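Local coordinates for protein DUF199/WhiA (Thermotoga maritima, PDB 3HYI) that probably acts in cell division and chromosome segregation as a DNA-binding protein that joins a degenerate homing-endonuclease domain to a helix-turn-helix domain, at residues E26-R39 / A109-G122. Residues are numbered along the deposited sequence; the frame is centred on the assembly and turned at random.
Sequences EEVISELLGFIKAR and ALFVSFLRGLFLSG
Gly34 and Gly117 meet where helices 26-39 and 109-122 pack backbone against backbone, their CA atoms 4.2 Å apart. The pair illustrates how small residues bring helices together: the axes approach to 6.6 Å and cross at -35°, and with no side chain on either glycine the two main chains lie directly against each other. At this range the backbones touch through CA-H...O contacts, Gly117 CA lying 3.5 Å from Glu31 O and Glu31 CA 3.2 Å from Ser113 O.

Three side chains act as knobs into holes: Glu31, Phe114 and Ser121. Phe114, with CG anti to the backbone N (chi1 -178°), slots its ring between Ser30, Leu33, Gly34 and Lys37, with Ser30 O in the ring plane at its edge. Ser121 sits among Gly34, Phe35, Ala38 and Arg39, its OG donating a hydrogen bond to Gly117 O, which also accepts from Ser121 N. Beside these knobs, the Phe35 ring reaches back over the other helix, one face toward Gly117 O and its CZ 3.9 Å from Leu120 CB.

Polar contacts run along the N-terminal and central part of the pair. Ser30 OG donates to Leu110 O over 2.6 Å, from above the carbonyl plane, so that this oxygen serves both the serine and its own helix through Phe114 N. The carboxylate of Glu31, on an extended chain, meets the edge of the Arg116 guanidinium in a salt bridge, OE2 to NE 3.2 Å, made of two weak hydrogen bonds with the planes 79° apart; Arg61 of helix 56-68 pairs with OE1. One water donates to Glu31 OE2 and is weakly bonded to Arg116 NH2 and Glu27 O; a second links Glu27 OE1, Ala109 O and Ser113 OG.

Each helix leads directly into a four-stranded antiparallel sheet, an arrangement characteristic of the paired LAGLIDADG helices between the two halves of a monomeric homing-endonuclease fold, here degenerate.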
loop_
_atom_site.group_PDB
_atom_site.type_symbol
_atom_site.label_atom_id
_atom_site.label_comp_id
_atom_site.label_asym_id
_atom_site.label_seq_id
_atom_site.Cartn_x
_atom_site.Cartn_y
_atom_site.Cartn_z
ATOM N N GLU A 26 -33.644 12.181 2.130
ATOM C CA GLU A 26 -32.609 13.206 2.046
ATOM C C GLU A 26 -31.240 12.587 1.770
ATOM O O GLU A 26 -30.468 13.100 0.956
ATOM C CB GLU A 26 -32.561 13.997 3.354
ATOM C CG GLU A 26 -33.757 14.927 3.574
ATOM C CD GLU A 26 -35.066 14.202 3.880
ATOM O OE1 GLU A 26 -35.043 13.149 4.563
ATOM O OE2 GLU A 26 -36.126 14.697 3.433
ATOM N N GLU A 27 -30.950 11.489 2.463
ATOM C CA GLU A 27 -29.708 10.745 2.265
ATOM C C GLU A 27 -29.678 10.041 0.908
ATOM O O GLU A 27 -28.620 9.921 0.291
ATOM C CB GLU A 27 -29.520 9.727 3.389
ATOM C CG GLU A 27 -29.149 10.354 4.717
ATOM C CD GLU A 27 -29.419 9.430 5.884
ATOM O OE1 GLU A 27 -28.577 8.547 6.146
ATOM O OE2 GLU A 27 -30.473 9.583 6.539
ATOM N N VAL A 28 -30.842 9.585 0.448
ATOM C CA VAL A 28 -30.975 8.974 -0.877
ATOM C C VAL A 28 -30.699 9.998 -1.982
ATOM O O VAL A 28 -29.976 9.708 -2.940
ATOM C CB VAL A 28 -32.382 8.353 -1.069
ATOM C CG1 VAL A 28 -32.617 7.950 -2.524
ATOM C CG2 VAL A 28 -32.561 7.158 -0.141
ATOM N N ILE A 29 -31.274 11.192 -1.845
ATOM C CA ILE A 29 -31.049 12.276 -2.807
ATOM C C ILE A 29 -29.610 12.791 -2.717
ATOM O O ILE A 29 -29.015 13.154 -3.732
ATOM C CB ILE A 29 -32.049 13.435 -2.605
ATOM C CG1 ILE A 29 -33.449 13.012 -3.066
ATOM C CG2 ILE A 29 -31.618 14.670 -3.376
ATOM C CD1 ILE A 29 -34.551 13.937 -2.599
ATOM N N SER A 30 -29.056 12.810 -1.505
ATOM C CA SER A 30 -27.665 13.208 -1.300
ATOM C C SER A 30 -26.713 12.246 -2.008
ATOM O O SER A 30 -25.761 12.677 -2.664
ATOM C CB SER A 30 -27.334 13.283 0.195
ATOM O OG SER A 30 -26.025 13.782 0.408
ATOM N N GLU A 31 -26.969 10.946 -1.885
ATOM C CA GLU A 31 -26.160 9.949 -2.595
ATOM C C GLU A 31 -26.328 10.048 -4.110
ATOM O O GLU A 31 -25.359 9.883 -4.851
ATOM C CB GLU A 31 -26.481 8.528 -2.130
ATOM C CG GLU A 31 -25.645 7.465 -2.839
ATOM C CD GLU A 31 -25.883 6.070 -2.318
ATOM O OE1 GLU A 31 -25.388 5.120 -2.956
ATOM O OE2 GLU A 31 -26.564 5.917 -1.284
ATOM N N LEU A 32 -27.554 10.303 -4.563
ATOM C CA LEU A 32 -27.825 10.514 -5.986
ATOM C C LEU A 32 -27.057 11.726 -6.509
ATOM O O LEU A 32 -26.489 11.680 -7.598
ATOM C CB LEU A 32 -29.325 10.697 -6.230
ATOM C CG LEU A 32 -29.770 10.842 -7.691
ATOM C CD1 LEU A 32 -29.465 9.575 -8.487
ATOM C CD2 LEU A 32 -31.253 11.189 -7.767
ATOM N N LEU A 33 -27.032 12.800 -5.724
ATOM C CA LEU A 33 -26.272 14.000 -6.076
ATOM C C LEU A 33 -24.793 13.670 -6.266
ATOM O O LEU A 33 -24.140 14.232 -7.145
ATOM C CB LEU A 33 -26.438 15.085 -5.005
ATOM C CG LEU A 33 -25.860 16.461 -5.350
ATOM C CD1 LEU A 33 -26.674 17.124 -6.458
ATOM C CD2 LEU A 33 -25.803 17.348 -4.111
ATOM N N GLY A 34 -24.278 12.755 -5.443
ATOM C CA GLY A 34 -22.920 12.239 -5.597
ATOM C C GLY A 34 -22.704 11.602 -6.959
ATOM O O GLY A 34 -21.703 11.867 -7.621
ATOM N N PHE A 35 -23.649 10.756 -7.367
ATOM C CA PHE A 35 -23.664 10.178 -8.716
ATOM C C PHE A 35 -23.740 11.271 -9.781
ATOM O O PHE A 35 -22.992 11.243 -10.761
ATOM C CB PHE A 35 -24.863 9.235 -8.894
ATOM C CG PHE A 35 -24.617 7.819 -8.441
ATOM C CD1 PHE A 35 -24.193 6.853 -9.345
ATOM C CD2 PHE A 35 -24.854 7.442 -7.125
ATOM C CE1 PHE A 35 -23.981 5.535 -8.937
ATOM C CE2 PHE A 35 -24.646 6.127 -6.710
ATOM C CZ PHE A 35 -24.210 5.173 -7.620
ATOM N N ILE A 36 -24.653 12.224 -9.582
ATOM C CA ILE A 36 -24.857 13.327 -10.526
ATOM C C ILE A 36 -23.609 14.200 -10.664
ATOM O O ILE A 36 -23.175 14.489 -11.779
ATOM C CB ILE A 36 -26.049 14.222 -10.115
ATOM C CG1 ILE A 36 -27.371 13.462 -10.252
ATOM C CG2 ILE A 36 -26.097 15.488 -10.970
ATOM C CD1 ILE A 36 -28.577 14.243 -9.767
ATOM N N LYS A 37 -23.040 14.616 -9.536
ATOM C CA LYS A 37 -21.848 15.472 -9.548
ATOM C C LYS A 37 -20.643 14.781 -10.192
ATOM O O LYS A 37 -19.892 15.407 -10.943
ATOM C CB LYS A 37 -21.483 15.920 -8.129
ATOM C CG LYS A 37 -22.449 16.920 -7.490
ATOM C CD LYS A 37 -22.612 18.180 -8.325
ATOM C CE LYS A 37 -23.177 19.325 -7.496
ATOM N NZ LYS A 37 -23.659 20.451 -8.351
ATOM N N ALA A 38 -20.467 13.494 -9.902
ATOM C CA ALA A 38 -19.320 12.737 -10.406
ATOM C C ALA A 38 -19.472 12.316 -11.870
ATOM O O ALA A 38 -18.554 12.507 -12.670
ATOM C CB ALA A 38 -19.068 11.512 -9.530
ATOM N N ARG A 39 -20.622 11.741 -12.216
ATOM C CA ARG A 39 -20.799 11.116 -13.534
ATOM C C ARG A 39 -22.090 11.488 -14.273
ATOM O O ARG A 39 -22.418 10.878 -15.292
ATOM C CB ARG A 39 -20.702 9.591 -13.385
ATOM C CG ARG A 39 -19.296 9.081 -13.063
ATOM C CD ARG A 39 -18.301 9.422 -14.175
ATOM N NE ARG A 39 -16.985 8.822 -13.962
ATOM C CZ ARG A 39 -16.682 7.545 -14.193
ATOM N NH1 ARG A 39 -17.601 6.696 -14.638
ATOM N NH2 ARG A 39 -15.447 7.107 -13.969
ATOM N N ALA A 109 -24.516 12.675 8.132
ATOM C CA ALA A 109 -25.336 11.647 7.492
ATOM C C ALA A 109 -25.482 11.929 5.992
ATOM O O ALA A 109 -25.268 11.046 5.164
ATOM C CB ALA A 109 -26.703 11.566 8.158
ATOM N N LEU A 110 -25.832 13.164 5.650
ATOM C CA LEU A 110 -25.942 13.572 4.246
ATOM C C LEU A 110 -24.598 13.453 3.529
ATOM O O LEU A 110 -24.533 12.996 2.389
ATOM C CB LEU A 110 -26.457 15.010 4.131
ATOM C CG LEU A 110 -27.859 15.282 4.684
ATOM C CD1 LEU A 110 -28.157 16.781 4.684
ATOM C CD2 LEU A 110 -28.915 14.524 3.883
ATOM N N PHE A 111 -23.530 13.857 4.210
ATOM C CA PHE A 111 -22.190 13.828 3.628
ATOM C C PHE A 111 -21.684 12.411 3.349
ATOM O O PHE A 111 -21.040 12.171 2.328
ATOM C CB PHE A 111 -21.202 14.571 4.527
ATOM C CG PHE A 111 -19.801 14.590 3.993
ATOM C CD1 PHE A 111 -19.511 15.252 2.807
ATOM C CD2 PHE A 111 -18.776 13.941 4.666
ATOM C CE1 PHE A 111 -18.220 15.272 2.302
ATOM C CE2 PHE A 111 -17.483 13.958 4.171
ATOM C CZ PHE A 111 -17.204 14.624 2.986
ATOM N N VAL A 112 -21.977 11.477 4.250
ATOM C CA VAL A 112 -21.565 10.084 4.066
ATOM C C VAL A 112 -22.236 9.460 2.845
ATOM O O VAL A 112 -21.605 8.720 2.095
ATOM C CB VAL A 112 -21.859 9.240 5.318
ATOM C CG1 VAL A 112 -21.739 7.757 5.015
ATOM C CG2 VAL A 112 -20.911 9.629 6.433
ATOM N N SER A 113 -23.512 9.774 2.651
ATOM C CA SER A 113 -24.261 9.299 1.494
ATOM C C SER A 113 -23.743 9.916 0.195
ATOM O O SER A 113 -23.647 9.233 -0.822
ATOM C CB SER A 113 -25.748 9.611 1.667
ATOM O OG SER A 113 -26.291 8.872 2.746
ATOM N N PHE A 114 -23.414 11.205 0.241
ATOM C CA PHE A 114 -22.798 11.906 -0.887
ATOM C C PHE A 114 -21.458 11.271 -1.251
ATOM O O PHE A 114 -21.172 11.053 -2.428
ATOM C CB PHE A 114 -22.617 13.388 -0.539
ATOM C CG PHE A 114 -22.038 14.223 -1.652
ATOM C CD1 PHE A 114 -22.772 14.479 -2.804
ATOM C CD2 PHE A 114 -20.772 14.783 -1.529
ATOM C CE1 PHE A 114 -22.245 15.263 -3.826
ATOM C CE2 PHE A 114 -20.241 15.567 -2.545
ATOM C CZ PHE A 114 -20.982 15.807 -3.696
ATOM N N LEU A 115 -20.648 10.972 -0.236
ATOM C CA LEU A 115 -19.363 10.293 -0.436
ATOM C C LEU A 115 -19.528 8.925 -1.089
ATOM O O LEU A 115 -18.753 8.562 -1.975
ATOM C CB LEU A 115 -18.619 10.116 0.893
ATOM C CG LEU A 115 -17.835 11.308 1.437
ATOM C CD1 LEU A 115 -17.216 10.920 2.770
ATOM C CD2 LEU A 115 -16.765 11.766 0.454
ATOM N N ARG A 116 -20.523 8.166 -0.634
ATOM C CA ARG A 116 -20.810 6.851 -1.198
ATOM C C ARG A 116 -21.148 6.960 -2.687
ATOM O O ARG A 116 -20.660 6.177 -3.497
ATOM C CB ARG A 116 -21.952 6.170 -0.436
ATOM C CG ARG A 116 -22.250 4.753 -0.909
ATOM C CD ARG A 116 -23.034 3.953 0.121
ATOM N NE ARG A 116 -24.263 4.633 0.520
ATOM C CZ ARG A 116 -24.497 5.198 1.704
ATOM N NH1 ARG A 116 -23.601 5.173 2.686
ATOM N NH2 ARG A 116 -25.661 5.796 1.909
ATOM N N GLY A 117 -21.979 7.940 -3.037
ATOM C CA GLY A 117 -22.314 8.212 -4.430
ATOM C C GLY A 117 -21.108 8.611 -5.262
ATOM O O GLY A 117 -20.920 8.105 -6.369
ATOM N N LEU A 118 -20.297 9.523 -4.727
ATOM C CA LEU A 118 -19.062 9.964 -5.391
ATOM C C LEU A 118 -18.115 8.801 -5.676
ATOM O O LEU A 118 -17.545 8.702 -6.762
ATOM C CB LEU A 118 -18.327 11.004 -4.538
ATOM C CG LEU A 118 -18.849 12.443 -4.525
ATOM C CD1 LEU A 118 -17.972 13.305 -3.624
ATOM C CD2 LEU A 118 -18.903 13.028 -5.936
ATOM N N PHE A 119 -17.955 7.930 -4.685
ATOM C CA PHE A 119 -17.034 6.806 -4.766
ATOM C C PHE A 119 -17.513 5.717 -5.720
ATOM O O PHE A 119 -16.735 5.213 -6.533
ATOM C CB PHE A 119 -16.823 6.204 -3.375
ATOM C CG PHE A 119 -15.921 5.008 -3.368
ATOM C CD1 PHE A 119 -16.447 3.725 -3.311
ATOM C CD2 PHE A 119 -14.544 5.164 -3.436
ATOM C CE1 PHE A 119 -15.620 2.621 -3.306
ATOM C CE2 PHE A 119 -13.705 4.058 -3.434
ATOM C CZ PHE A 119 -14.242 2.786 -3.367
ATOM N N LEU A 120 -18.782 5.340 -5.600
ATOM C CA LEU A 120 -19.359 4.317 -6.470
ATOM C C LEU A 120 -19.255 4.715 -7.937
ATOM O O LEU A 120 -18.806 3.925 -8.770
ATOM C CB LEU A 120 -20.827 4.047 -6.106
ATOM C CG LEU A 120 -21.079 3.075 -4.949
ATOM C CD1 LEU A 120 -22.521 3.157 -4.513
ATOM C CD2 LEU A 120 -20.713 1.637 -5.328
ATOM N N SER A 121 -19.653 5.946 -8.243
ATOM C CA SER A 121 -19.757 6.406 -9.626
ATOM C C SER A 121 -18.397 6.728 -10.255
ATOM O O SER A 121 -18.080 6.230 -11.336
ATOM C CB SER A 121 -20.685 7.629 -9.717
ATOM O OG SER A 121 -20.205 8.714 -8.940
ATOM N N GLY A 122 -17.602 7.556 -9.580
ATOM C CA GLY A 122 -16.337 8.037 -10.141
ATOM C C GLY A 122 -15.083 7.717 -9.348
ATOM O O GLY A 122 -13.989 8.145 -9.723
HETATM O O HOH W 1 -28.411 6.853 0.326
HETATM O O HOH W 2 -26.031 8.642 5.432
#